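Local atomic coordinates of 5-formaminoimidazole-4-carboxamide-1-(beta)-D-ribofuranosyl 5'-monophosphate synthetase (Methanocaldococcus jannaschii, PDB entry 2R7L), a protein that catalyses the ATP- and formate-dependent formylation of AICAR to FAICAR without folates, a step of de novo purine biosynthesis in a methanogenic archaeon. Residues Arg51-Pro54 against Tyr55-Lys59; Glu335-Ser338 against Met339-Ile343; Ile32-Gly35 against Ala36-Gly40; Phe70-Ile73 against Lys74-Glu77; Ile347-Ala350 against Leu351-Met355. All blocks are in the same frame, centred on the assembly; numbering follows the deposited sequence.

Contact 1. Residues Arg51-Pro54 against Tyr55-Lys59; sequences RDVP and YKRFK. With SO4 (sulfate ion), chain B.
The short helix 53-57, which carries the chain from strand 43-47 to strand 63-66 in a beta-alpha-beta unit, brings Val53 against Arg57 one turn on, and Lys56 against Asp52, the residue immediately before the helix. Val53 and Arg57 run side by side, and Val53 CG1 lies over one face of the guanidinium, 3.5 Å from Arg57 NE. A sulfate, probably from the crystallisation liquor, sits at the guanidinium edge: Arg57 NE bonds its O1 at 3.1 Å, and Arg57 NH2 reaches its O2 at 3.2 Å almost straight (172°). Lys56 NZ donates to sulfate O4 at 2.9 Å and forms a longer salt bridge, 3.5 Å, to Asp52 OD2, an oxygen that also bonds Tyr66 OH. Elsewhere on the turn, Pro54 CB stands over one face of the Tyr55 ring as a CH-pi contact, 4.3 Å from its centroid, while Arg51 O lies in plane at the ring edge. The backbone bond from Arg57 N to Val53 O (2.9 Å) closes the turn. Arg57 NH2 also bridges to Asp276 of a second subunit, and Tyr55 OH bonds Glu265 of that subunit. Two basic side chains thus share one anion, whose negative charge would ease their closeness beside a subunit interface.

Contact 2. Residues Glu335-Ser338 against Met339-Ile343; sequences EPLS and MGQRI
Ser338, Leu337 and Gln341 carry the start of helix 339-353, with Ser338 at its N-cap. Ser338 OG stands between its own backbone N and carbonyl carbon (chi1 68°), which turns it toward the first turn, where it accepts from Gln341 N at 3.2 Å with an N-H...O angle of 154°. Ser338 O takes the next amide, Arg342 N, at 3.1 Å, and only a weak bond from Gln341 N. Leu337 CD1 reaches forward onto the same turn, 3.9 Å from Gln341 CB, and flanks the stem of that side chain up to its amide. The extended Gln341 chain then brings OE1 to a water at 2.7 Å; this water also donates to Pro336 O (2.6 Å) and accepts from Ser338 N (3.0 Å), tying the loop to the helix. At the other side of the amide, Gln341 NE2 bonds Glu39, just past helix 29-38. With an alanine in place of Ser338 the hydroxyl is gone, and Gln341 N would probably be left with just its weak bond to the carbonyl of the same residue. Capping hydroxyl, carbonyl and water supply partners for backbone atoms in a largely buried setting, where an unmet amide would be costly.

Contact 3. Residues Ile32-Gly35 against Ala36-Gly40; sequences ILKG and AKLEG
Lys34 and Leu38 touch across one turn at the C-terminal end of helix 29-38, and the lysine can be followed outward from its backbone. Its CB points away from residues 36-40, with CG opposite the backbone N (chi1 -173°). CG is the first atom to touch, 4.2 Å from Leu38 CD1. The chain bends at the next bond (chi2 60°), and this kink folds the methylene stem back beside the leucine: CD stands a little farther off, while Lys34 CE comes to 4.1 Å from Leu38 CG. Beyond it NZ leaves Leu38 behind and donates to the carbonyl O of Leu331 of a second subunit. The lysine is therefore apolar cover along its stem and an intersubunit donor at its end. Leu38 CG in turn lies 3.5 Å from Lys34 O, whose carbonyl is bonded by Leu38 N at 2.9 Å. A straight bond from Lys37 N to Leu33 O (3.0 Å, 171°) continues the helix. Its end is a Schellman motif: Gly40 has positive phi, Gly40 N donates to Lys37 O at 2.9 Å, and a CB at that position would jam against the preceding carbonyl oxygen. Lys37 NZ has Asp62 as its main partner and also bonds Gly40 O of a third subunit. The helix is the crossover of a beta-alpha-beta unit: Ile32 and Leu33 pack on Thr23 of strand 20-24, Ala36 and Lys37 rest on Thr43 of strand 43-47, and another flank, through Leu38 and Glu39, meets helix 339-353.

Contact 4. Residues Phe70-Ile73 against Lys74-Glu77; sequences FSDI and KNEE
Ser71 and Lys74, then Asp72 and Asn75, are paired three residues apart round the 3-10 turn that precedes helix 76-84. With CG between its backbone N and carbonyl carbon (chi1 50°), Lys74 starts over the turn, and CG lies 3.1 Å from Ser71 O. Two extended torsions follow, and a bend at the last one (chi4 46°) curls NZ back toward the same carbonyl. There Lys74 NZ makes a weak bond to Ser71 O at 3.2 Å and another weak one to Asn75 OD1 at 3.4 Å, which sets the lysine astride the turn. Asn75 lies alongside Asp72, both pointing the same way, with amide and carboxylate planes 29° apart; Asn75 ND2 approaches Asp72 CB at 3.5 Å. The Asp72 carboxylate finds its partner in Asn69 N, which donates to OD2. Asn75 N bonds Asp72 O at 2.6 Å, the donor standing well above the carbonyl plane. A valine in place of Asn75 has no OD1, and Lys74 NZ would probably be left with only its weak bond to Ser71 O within this turn. Ile73 turns to a different side, onto Phe95, Tyr98 and Cys99 of helix 93-99. The feature here is a 3-10 turn passing straight into a helix N-cap, Asn75, whose side chain makes no capping bond; it opens the connection from strand 63-66 to strand 87-89, the two edges of a parallel, Rossmann-like sheet of order 3-2-1-4.

Contact 5. Residues Ile347-Ala350 against Leu351-Met355; sequences IKMA and LQLDM
Met349 and Leu353 form the tight side of this last turn of helix 339-353. The two side chains run together, with Met349 CE 3.9 Å from Leu353 CD1, and the leucine holds CG beside its own backbone N (chi1 -59°), which lays Leu353 CD1 only 3.3 Å from Met349 O; that approach is the mark of the close fit. A second apolar pair, Ile347 CG2 and Leu351 CD1, touches at 4.1 Å on another flank. The backbone between is regular: Leu351 N reaches Ile347 O at 3.0 Å in an almost linear bond (177°). The Ala350 carbonyl then gathers the end of the helix. Ala350 O accepts Met355 N at 2.9 Å and, more weakly, Leu353 N, closing a Schellman motif about Asp354, whose phi is positive. The other flank is polar and partly exposed: Lys348 and Gln352 lie alongside each other through stem contacts alone, Lys348 CG meeting Gln352 NE2. Lys348 NZ instead donates to Glu39 O and, weakly, to Asn333 of a fourth subunit. Asp354 is exposed, on the solvent side. Around the helix end, Ile347 packs on Phe41 and Phe113, Met349 on Leu216 and Ala350 on Ile359. The fourth subunit covers the apolar tip: its Leu353 meets both Met349 and Leu353, and its Met355 meets Met355, so like residues face each other where the two helix ends come together.

In the fold
From the N terminus the order is contact 3, contact 1, contact 4, contact 2, contact 5. Each closes a single local turn, and they follow in series without nesting or crossing. The first three lie in the parallel-sheet region: 32-40 and 51-59 sit within successive beta-alpha-beta crossovers, and 70-77 opens the next connection, where Phe70 CE1 packs on Arg51 NH1 of contact 1 at 3.4 Å. Contacts 2 and 5 are the beginning and end of helix 339-353, in the ATP-grasp part. That helix touches contact 3 near its start and again further along: Gln341 CB packs on Gly35 CA at 3.6 Å, and Lys348 meets Glu39, joining the two regions of the chain.

Contact 1. Residues Arg51-Pro54 against Tyr55-Lys59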
loop_
_atom_site.group_PDB
_atom_site.type_symbol
_atom_site.label_atom_id
_atom_site.label_comp_id
_atom_site.label_asym_id
_atom_site.label_seq_id
_atom_site.Cartn_x
_atom_site.Cartn_y
_atom_site.Cartn_z
ATOM N N ARG A 51 34.155 -0.005 2.557
ATOM C CA ARG A 51 32.989 0.542 3.258
ATOM C C ARG A 51 31.756 0.781 2.365
ATOM O O ARG A 51 30.842 1.522 2.744
ATOM C CB ARG A 51 33.372 1.843 3.964
ATOM C CG ARG A 51 34.435 1.668 5.051
ATOM C CD ARG A 51 34.644 2.948 5.840
ATOM N NE ARG A 51 33.480 3.308 6.651
ATOM C CZ ARG A 51 33.467 4.298 7.541
ATOM N NH1 ARG A 51 34.563 5.023 7.741
ATOM N NH2 ARG A 51 32.367 4.562 8.235
ATOM N N ASP A 52 31.729 0.152 1.191
ATOM C CA ASP A 52 30.683 0.423 0.201
ATOM C C ASP A 52 29.595 -0.643 0.149
ATOM O O ASP A 52 28.501 -0.392 -0.357
ATOM C CB ASP A 52 31.285 0.656 -1.200
ATOM C CG ASP A 52 32.104 -0.521 -1.696
ATOM O OD1 ASP A 52 32.526 -1.358 -0.873
ATOM O OD2 ASP A 52 32.336 -0.607 -2.919
ATOM N N VAL A 53 29.898 -1.823 0.681
ATOM C CA VAL A 53 28.980 -2.961 0.630
ATOM C C VAL A 53 27.546 -2.693 1.111
ATOM O O VAL A 53 26.595 -3.116 0.458
ATOM C CB VAL A 53 29.554 -4.186 1.368
ATOM C CG1 VAL A 53 28.502 -5.277 1.487
ATOM C CG2 VAL A 53 30.769 -4.712 0.634
ATOM N N PRO A 54 27.379 -2.003 2.253
ATOM C CA PRO A 54 26.016 -1.799 2.749
ATOM C C PRO A 54 25.166 -0.989 1.771
ATOM O O PRO A 54 23.973 -1.247 1.618
ATOM C CB PRO A 54 26.230 -0.995 4.042
ATOM C CG PRO A 54 27.655 -1.253 4.432
ATOM C CD PRO A 54 28.383 -1.384 3.135
ATOM N N TYR A 55 25.797 -0.022 1.117
ATOM C CA TYR A 55 25.127 0.880 0.184
ATOM C C TYR A 55 24.869 0.221 -1.160
ATOM O O TYR A 55 23.955 0.610 -1.887
ATOM C CB TYR A 55 25.948 2.167 0.058
ATOM C CG TYR A 55 26.195 2.681 1.442
ATOM C CD1 TYR A 55 25.203 3.375 2.114
ATOM C CD2 TYR A 55 27.373 2.381 2.127
ATOM C CE1 TYR A 55 25.383 3.802 3.402
ATOM C CE2 TYR A 55 27.561 2.810 3.432
ATOM C CZ TYR A 55 26.557 3.522 4.061
ATOM O OH TYR A 55 26.698 3.962 5.358
ATOM N N LYS A 56 25.654 -0.807 -1.463
ATOM C CA LYS A 56 25.478 -1.562 -2.687
ATOM C C LYS A 56 24.398 -2.612 -2.513
ATOM O O LYS A 56 23.525 -2.766 -3.367
ATOM C CB LYS A 56 26.793 -2.200 -3.123
ATOM C CG LYS A 56 27.828 -1.175 -3.568
ATOM C CD LYS A 56 28.991 -1.822 -4.287
ATOM C CE LYS A 56 29.635 -2.888 -3.433
ATOM N NZ LYS A 56 30.795 -3.512 -4.129
ATOM N N ARG A 57 24.441 -3.328 -1.398
ATOM C CA ARG A 57 23.499 -4.419 -1.180
ATOM C C ARG A 57 22.112 -3.931 -0.773
ATOM O O ARG A 57 21.115 -4.617 -0.991
ATOM C CB ARG A 57 24.055 -5.425 -0.173
ATOM C CG ARG A 57 25.425 -5.933 -0.574
ATOM C CD ARG A 57 25.661 -7.365 -0.157
ATOM N NE ARG A 57 27.035 -7.743 -0.459
ATOM C CZ ARG A 57 27.751 -8.610 0.248
ATOM N NH1 ARG A 57 27.221 -9.204 1.309
ATOM N NH2 ARG A 57 29.002 -8.880 -0.108
ATOM N N PHE A 58 22.043 -2.751 -0.180
ATOM C CA PHE A 58 20.741 -2.185 0.153
ATOM C C PHE A 58 20.158 -1.417 -1.043
ATOM O O PHE A 58 19.003 -1.007 -1.010
ATOM C CB PHE A 58 20.810 -1.321 1.418
ATOM C CG PHE A 58 20.745 -2.113 2.711
ATOM C CD1 PHE A 58 19.680 -2.969 2.967
ATOM C CD2 PHE A 58 21.733 -1.982 3.680
ATOM C CE1 PHE A 58 19.607 -3.688 4.152
ATOM C CE2 PHE A 58 21.663 -2.700 4.877
ATOM C CZ PHE A 58 20.597 -3.551 5.113
ATOM N N LYS A 59 20.970 -1.238 -2.089
ATOM C CA LYS A 59 20.510 -0.741 -3.396
ATOM C C LYS A 59 19.945 0.661 -3.293
ATOM O O LYS A 59 18.935 0.985 -3.906
ATOM C CB LYS A 59 19.463 -1.684 -4.004
ATOM C CG LYS A 59 19.993 -3.071 -4.365
ATOM C CD LYS A 59 21.032 -2.986 -5.470
ATOM C CE LYS A 59 21.789 -4.300 -5.635
ATOM N NZ LYS A 59 23.142 -4.063 -6.221
HETATM S S SO4 B . 29.213 -6.764 -3.147
HETATM O O1 SO4 B . 28.549 -5.750 -2.333
HETATM O O2 SO4 B . 30.410 -7.241 -2.454
HETATM O O3 SO4 B . 28.293 -7.877 -3.374
HETATM O O4 SO4 B . 29.599 -6.177 -4.429
#

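Contact 2. Residues Glu335-Ser338 against Met339-Ile343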
loop_
_atom_site.group_PDB
_atom_site.type_symbol
_atom_site.label_atom_id
_atom_site.label_comp_id
_atom_site.label_asym_id
_atom_site.label_seq_id
_atom_site.Cartn_x
_atom_site.Cartn_y
_atom_site.Cartn_z
ATOM N N GLU A 335 1.991 6.530 6.977
ATOM C CA GLU A 335 3.083 6.041 6.138
ATOM C C GLU A 335 4.313 5.621 6.964
ATOM O O GLU A 335 4.533 6.135 8.060
ATOM C CB GLU A 335 3.477 7.123 5.122
ATOM C CG GLU A 335 2.452 7.355 4.005
ATOM C CD GLU A 335 2.368 6.188 3.020
ATOM O OE1 GLU A 335 2.698 6.388 1.832
ATOM O OE2 GLU A 335 1.983 5.071 3.424
ATOM N N PRO A 336 5.117 4.687 6.432
ATOM C CA PRO A 336 6.398 4.319 7.043
ATOM C C PRO A 336 7.462 5.411 6.813
ATOM O O PRO A 336 8.470 5.173 6.141
ATOM C CB PRO A 336 6.771 3.035 6.301
ATOM C CG PRO A 336 6.126 3.197 4.936
ATOM C CD PRO A 336 4.836 3.908 5.208
ATOM N N LEU A 337 7.230 6.593 7.379
ATOM C CA LEU A 337 8.056 7.768 7.111
ATOM C C LEU A 337 9.306 7.822 7.992
ATOM O O LEU A 337 9.191 7.881 9.215
ATOM C CB LEU A 337 7.217 9.034 7.345
ATOM C CG LEU A 337 7.913 10.388 7.186
ATOM C CD1 LEU A 337 8.223 10.682 5.724
ATOM C CD2 LEU A 337 7.055 11.494 7.771
ATOM N N SER A 338 10.488 7.808 7.369
ATOM C CA SER A 338 11.751 8.033 8.078
ATOM C C SER A 338 12.147 9.502 8.054
ATOM O O SER A 338 11.587 10.295 7.302
ATOM C CB SER A 338 12.884 7.220 7.447
ATOM O OG SER A 338 13.184 7.719 6.151
ATOM N N MET A 339 13.127 9.864 8.880
ATOM C CA MET A 339 13.662 11.217 8.864
ATOM C C MET A 339 14.285 11.536 7.504
ATOM O O MET A 339 14.092 12.624 6.961
ATOM C CB MET A 339 14.701 11.404 9.973
ATOM C CG MET A 339 15.249 12.816 10.046
ATOM S SD MET A 339 14.002 14.041 10.469
ATOM C CE MET A 339 13.866 13.859 12.248
ATOM N N GLY A 340 15.039 10.588 6.962
ATOM C CA GLY A 340 15.612 10.747 5.622
ATOM C C GLY A 340 14.590 11.105 4.539
ATOM O O GLY A 340 14.867 11.937 3.661
ATOM N N GLN A 341 13.411 10.481 4.590
ATOM C CA GLN A 341 12.357 10.766 3.617
ATOM C C GLN A 341 11.689 12.110 3.864
ATOM O O GLN A 341 11.255 12.776 2.921
ATOM C CB GLN A 341 11.282 9.667 3.584
ATOM C CG GLN A 341 10.281 9.895 2.444
ATOM C CD GLN A 341 9.244 8.809 2.299
ATOM O OE1 GLN A 341 9.185 7.868 3.094
ATOM N NE2 GLN A 341 8.404 8.937 1.269
ATOM N N ARG A 342 11.587 12.489 5.136
ATOM C CA ARG A 342 11.065 13.798 5.529
ATOM C C ARG A 342 11.967 14.940 5.056
ATOM O O ARG A 342 11.485 16.004 4.667
ATOM C CB ARG A 342 10.887 13.877 7.045
ATOM C CG ARG A 342 10.289 15.197 7.525
ATOM C CD ARG A 342 8.897 15.386 6.980
ATOM N NE ARG A 342 8.360 16.733 7.182
ATOM C CZ ARG A 342 8.546 17.746 6.339
ATOM N NH1 ARG A 342 9.281 17.578 5.238
ATOM N NH2 ARG A 342 8.009 18.936 6.603
ATOM N N ILE A 343 13.274 14.717 5.094
ATOM C CA ILE A 343 14.227 15.682 4.546
ATOM C C ILE A 343 14.011 15.818 3.029
ATOM O O ILE A 343 13.818 16.921 2.519
ATOM C CB ILE A 343 15.684 15.263 4.858
ATOM C CG1 ILE A 343 15.981 15.440 6.354
ATOM C CG2 ILE A 343 16.683 16.042 4.003
ATOM C CD1 ILE A 343 17.190 14.669 6.835
HETATM O O HOH W 1 10.497 6.204 4.817
#

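Contact 3. Residues Ile32-Gly35 against Ala36-Gly40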
loop_
_atom_site.group_PDB
_atom_site.type_symbol
_atom_site.label_atom_id
_atom_site.label_comp_id
_atom_site.label_asym_id
_atom_site.label_seq_id
_atom_site.Cartn_x
_atom_site.Cartn_y
_atom_site.Cartn_z
ATOM N N ILE A 32 18.663 8.427 4.581
ATOM C CA ILE A 32 18.788 9.658 3.823
ATOM C C ILE A 32 18.684 9.348 2.332
ATOM O O ILE A 32 18.005 10.059 1.585
ATOM C CB ILE A 32 20.131 10.376 4.091
ATOM C CG1 ILE A 32 20.104 11.080 5.447
ATOM C CG2 ILE A 32 20.428 11.390 2.985
ATOM C CD1 ILE A 32 21.482 11.582 5.915
ATOM N N LEU A 33 19.367 8.290 1.903
ATOM C CA LEU A 33 19.366 7.905 0.502
ATOM C C LEU A 33 18.056 7.186 0.141
ATOM O O LEU A 33 17.419 7.513 -0.865
ATOM C CB LEU A 33 20.598 7.052 0.170
ATOM C CG LEU A 33 21.970 7.717 0.351
ATOM C CD1 LEU A 33 23.107 6.746 0.047
ATOM C CD2 LEU A 33 22.105 8.982 -0.496
ATOM N N LYS A 34 17.648 6.224 0.968
ATOM C CA LYS A 34 16.358 5.552 0.770
ATOM C C LYS A 34 15.212 6.552 0.695
ATOM O O LYS A 34 14.391 6.498 -0.216
ATOM C CB LYS A 34 16.074 4.531 1.872
ATOM C CG LYS A 34 14.818 3.678 1.628
ATOM C CD LYS A 34 14.936 2.882 0.343
ATOM C CE LYS A 34 13.645 2.132 0.018
ATOM N NZ LYS A 34 13.840 1.199 -1.118
ATOM N N GLY A 35 15.151 7.460 1.660
ATOM C CA GLY A 35 14.095 8.467 1.687
ATOM C C GLY A 35 14.063 9.299 0.421
ATOM O O GLY A 35 12.996 9.647 -0.078
ATOM N N ALA A 36 15.245 9.629 -0.089
ATOM C CA ALA A 36 15.380 10.377 -1.331
ATOM C C ALA A 36 14.824 9.604 -2.528
ATOM O O ALA A 36 14.058 10.143 -3.314
ATOM C CB ALA A 36 16.834 10.732 -1.568
ATOM N N LYS A 37 15.230 8.347 -2.669
ATOM C CA LYS A 37 14.713 7.497 -3.718
ATOM C C LYS A 37 13.189 7.428 -3.646
ATOM O O LYS A 37 12.512 7.544 -4.663
ATOM C CB LYS A 37 15.298 6.088 -3.600
ATOM C CG LYS A 37 16.782 5.995 -3.905
ATOM C CD LYS A 37 17.050 5.833 -5.383
ATOM C CE LYS A 37 16.709 4.427 -5.847
ATOM N NZ LYS A 37 17.095 4.199 -7.264
ATOM N N LEU A 38 12.659 7.240 -2.439
ATOM C CA LEU A 38 11.213 7.107 -2.236
ATOM C C LEU A 38 10.471 8.376 -2.634
ATOM O O LEU A 38 9.282 8.323 -2.951
ATOM C CB LEU A 38 10.881 6.746 -0.773
ATOM C CG LEU A 38 11.106 5.297 -0.319
ATOM C CD1 LEU A 38 10.935 5.166 1.192
ATOM C CD2 LEU A 38 10.179 4.329 -1.040
ATOM N N GLU A 39 11.163 9.516 -2.605
ATOM C CA GLU A 39 10.547 10.786 -3.018
ATOM C C GLU A 39 10.799 11.114 -4.498
ATOM O O GLU A 39 10.335 12.131 -5.004
ATOM C CB GLU A 39 11.022 11.938 -2.127
ATOM C CG GLU A 39 10.479 11.862 -0.695
ATOM C CD GLU A 39 8.979 12.072 -0.627
ATOM O OE1 GLU A 39 8.503 13.118 -1.122
ATOM O OE2 GLU A 39 8.273 11.196 -0.080
ATOM N N GLY A 40 11.544 10.254 -5.184
ATOM C CA GLY A 40 11.713 10.384 -6.628
ATOM C C GLY A 40 13.060 10.903 -7.070
ATOM O O GLY A 40 13.304 11.060 -8.264
#

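Contact 4. Residues Phe70-Ile73 against Lys74-Glu77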
loop_
_atom_site.group_PDB
_atom_site.type_symbol
_atom_site.label_atom_id
_atom_site.label_comp_id
_atom_site.label_asym_id
_atom_site.label_seq_id
_atom_site.Cartn_x
_atom_site.Cartn_y
_atom_site.Cartn_z
ATOM N N PHE A 70 37.824 9.028 3.432
ATOM C CA PHE A 70 36.708 9.959 3.590
ATOM C C PHE A 70 37.186 11.383 3.830
ATOM O O PHE A 70 36.412 12.335 3.726
ATOM C CB PHE A 70 35.756 9.532 4.715
ATOM C CG PHE A 70 34.855 8.379 4.356
ATOM C CD1 PHE A 70 34.104 7.744 5.333
ATOM C CD2 PHE A 70 34.771 7.915 3.051
ATOM C CE1 PHE A 70 33.274 6.681 5.014
ATOM C CE2 PHE A 70 33.941 6.850 2.728
ATOM C CZ PHE A 70 33.195 6.233 3.709
ATOM N N SER A 71 38.464 11.531 4.157
ATOM C CA SER A 71 39.015 12.855 4.389
ATOM C C SER A 71 39.054 13.664 3.091
ATOM O O SER A 71 39.038 14.895 3.118
ATOM C CB SER A 71 40.407 12.753 5.006
ATOM O OG SER A 71 40.684 13.901 5.785
ATOM N N ASP A 72 39.077 12.962 1.960
ATOM C CA ASP A 72 39.182 13.598 0.645
ATOM C C ASP A 72 37.936 14.375 0.224
ATOM O O ASP A 72 37.991 15.180 -0.704
ATOM C CB ASP A 72 39.521 12.558 -0.421
ATOM C CG ASP A 72 40.861 11.904 -0.184
ATOM O OD1 ASP A 72 41.744 12.559 0.405
ATOM O OD2 ASP A 72 41.035 10.735 -0.586
ATOM N N ILE A 73 36.820 14.140 0.905
ATOM C CA ILE A 73 35.549 14.743 0.506
ATOM C C ILE A 73 35.558 16.269 0.578
ATOM O O ILE A 73 34.620 16.929 0.120
ATOM C CB ILE A 73 34.370 14.172 1.315
ATOM C CG1 ILE A 73 34.367 14.729 2.739
ATOM C CG2 ILE A 73 34.444 12.659 1.328
ATOM C CD1 ILE A 73 33.310 14.109 3.634
ATOM N N LYS A 74 36.616 16.829 1.156
ATOM C CA LYS A 74 36.801 18.277 1.155
ATOM C C LYS A 74 37.474 18.727 -0.142
ATOM O O LYS A 74 37.315 19.870 -0.565
ATOM C CB LYS A 74 37.636 18.720 2.359
ATOM C CG LYS A 74 38.916 17.926 2.534
ATOM C CD LYS A 74 39.930 18.668 3.385
ATOM C CE LYS A 74 41.038 17.732 3.834
ATOM N NZ LYS A 74 41.531 16.895 2.706
ATOM N N ASN A 75 38.220 17.817 -0.765
ATOM C CA ASN A 75 38.959 18.121 -1.990
ATOM C C ASN A 75 38.097 18.782 -3.049
ATOM O O ASN A 75 36.920 18.452 -3.204
ATOM C CB ASN A 75 39.601 16.861 -2.566
ATOM C CG ASN A 75 40.689 16.311 -1.677
ATOM O OD1 ASN A 75 41.076 16.938 -0.692
ATOM N ND2 ASN A 75 41.193 15.128 -2.018
ATOM N N GLU A 76 38.699 19.709 -3.786
ATOM C CA GLU A 76 37.980 20.475 -4.791
ATOM C C GLU A 76 37.527 19.569 -5.931
ATOM O O GLU A 76 36.557 19.871 -6.619
ATOM C CB GLU A 76 38.858 21.611 -5.320
ATOM C CG GLU A 76 38.214 22.987 -5.216
ATOM C CD GLU A 76 37.048 23.166 -6.166
ATOM O OE1 GLU A 76 37.151 22.705 -7.325
ATOM O OE2 GLU A 76 36.036 23.775 -5.757
ATOM N N GLU A 77 38.228 18.455 -6.121
ATOM C CA GLU A 77 37.849 17.476 -7.132
ATOM C C GLU A 77 36.478 16.872 -6.836
ATOM O O GLU A 77 35.687 16.619 -7.747
ATOM C CB GLU A 77 38.892 16.362 -7.216
ATOM C CG GLU A 77 38.531 15.256 -8.198
ATOM C CD GLU A 77 39.410 14.024 -8.057
ATOM O OE1 GLU A 77 40.473 14.117 -7.404
ATOM O OE2 GLU A 77 39.037 12.962 -8.601
#

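Contact 5. Residues Ile347-Ala350 against Leu351-Met355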
loop_
_atom_site.group_PDB
_atom_site.type_symbol
_atom_site.label_atom_id
_atom_site.label_comp_id
_atom_site.label_asym_id
_atom_site.label_seq_id
_atom_site.Cartn_x
_atom_site.Cartn_y
_atom_site.Cartn_z
ATOM N N ILE A 347 12.858 18.995 0.487
ATOM C CA ILE A 347 13.608 19.377 -0.700
ATOM C C ILE A 347 12.692 19.364 -1.931
ATOM O O ILE A 347 12.652 20.337 -2.688
ATOM C CB ILE A 347 14.853 18.498 -0.901
ATOM C CG1 ILE A 347 15.831 18.701 0.273
ATOM C CG2 ILE A 347 15.539 18.847 -2.210
ATOM C CD1 ILE A 347 17.094 17.832 0.219
ATOM N N LYS A 348 11.937 18.276 -2.103
ATOM C CA LYS A 348 10.967 18.151 -3.187
ATOM C C LYS A 348 10.032 19.355 -3.216
ATOM O O LYS A 348 9.987 20.091 -4.197
ATOM C CB LYS A 348 10.164 16.855 -3.032
ATOM C CG LYS A 348 9.389 16.424 -4.268
ATOM C CD LYS A 348 8.500 15.238 -3.943
ATOM C CE LYS A 348 8.153 14.450 -5.180
ATOM N NZ LYS A 348 7.588 13.111 -4.847
ATOM N N MET A 349 9.305 19.563 -2.125
ATOM C CA MET A 349 8.377 20.681 -2.003
ATOM C C MET A 349 9.000 22.055 -2.233
ATOM O O MET A 349 8.349 22.950 -2.785
ATOM C CB MET A 349 7.714 20.666 -0.633
ATOM C CG MET A 349 6.451 19.847 -0.576
ATOM S SD MET A 349 5.627 20.051 1.011
ATOM C CE MET A 349 5.299 21.817 1.030
ATOM N N ALA A 350 10.237 22.237 -1.778
ATOM C CA ALA A 350 10.910 23.514 -1.946
ATOM C C ALA A 350 11.175 23.773 -3.427
ATOM O O ALA A 350 10.883 24.858 -3.932
ATOM C CB ALA A 350 12.204 23.552 -1.147
ATOM N N LEU A 351 11.725 22.776 -4.116
ATOM C CA LEU A 351 11.925 22.857 -5.563
ATOM C C LEU A 351 10.634 23.173 -6.326
ATOM O O LEU A 351 10.637 23.987 -7.246
ATOM C CB LEU A 351 12.524 21.557 -6.091
ATOM C CG LEU A 351 13.983 21.316 -5.725
ATOM C CD1 LEU A 351 14.393 19.886 -6.030
ATOM C CD2 LEU A 351 14.863 22.312 -6.466
ATOM N N GLN A 352 9.540 22.523 -5.940
ATOM C CA GLN A 352 8.246 22.712 -6.591
ATOM C C GLN A 352 7.625 24.089 -6.336
ATOM O O GLN A 352 6.860 24.590 -7.161
ATOM C CB GLN A 352 7.257 21.635 -6.138
ATOM C CG GLN A 352 7.545 20.241 -6.660
ATOM C CD GLN A 352 6.532 19.222 -6.162
ATOM O OE1 GLN A 352 5.657 19.541 -5.352
ATOM N NE2 GLN A 352 6.654 17.986 -6.635
ATOM N N LEU A 353 7.928 24.687 -5.187
ATOM C CA LEU A 353 7.328 25.968 -4.820
ATOM C C LEU A 353 8.286 27.122 -5.082
ATOM O O LEU A 353 7.969 28.274 -4.797
ATOM C CB LEU A 353 6.899 25.981 -3.350
ATOM C CG LEU A 353 5.885 24.948 -2.856
ATOM C CD1 LEU A 353 5.993 24.805 -1.355
ATOM C CD2 LEU A 353 4.474 25.326 -3.251
ATOM N N ASP A 354 9.454 26.802 -5.627
ATOM C CA ASP A 354 10.488 27.799 -5.891
ATOM C C ASP A 354 10.877 28.518 -4.592
ATOM O O ASP A 354 10.758 29.743 -4.474
ATOM C CB ASP A 354 10.018 28.794 -6.955
ATOM C CG ASP A 354 11.169 29.463 -7.676
ATOM O OD1 ASP A 354 12.191 28.787 -7.921
ATOM O OD2 ASP A 354 11.050 30.663 -8.004
ATOM N N MET A 355 11.324 27.730 -3.616
ATOM C CA MET A 355 11.684 28.228 -2.293
ATOM C C MET A 355 12.909 27.492 -1.806
ATOM O O MET A 355 13.049 27.225 -0.613
ATOM C CB MET A 355 10.547 28.006 -1.304
ATOM C CG MET A 355 9.345 28.884 -1.540
ATOM S SD MET A 355 8.002 28.459 -0.430
ATOM C CE MET A 355 6.895 29.820 -0.731
#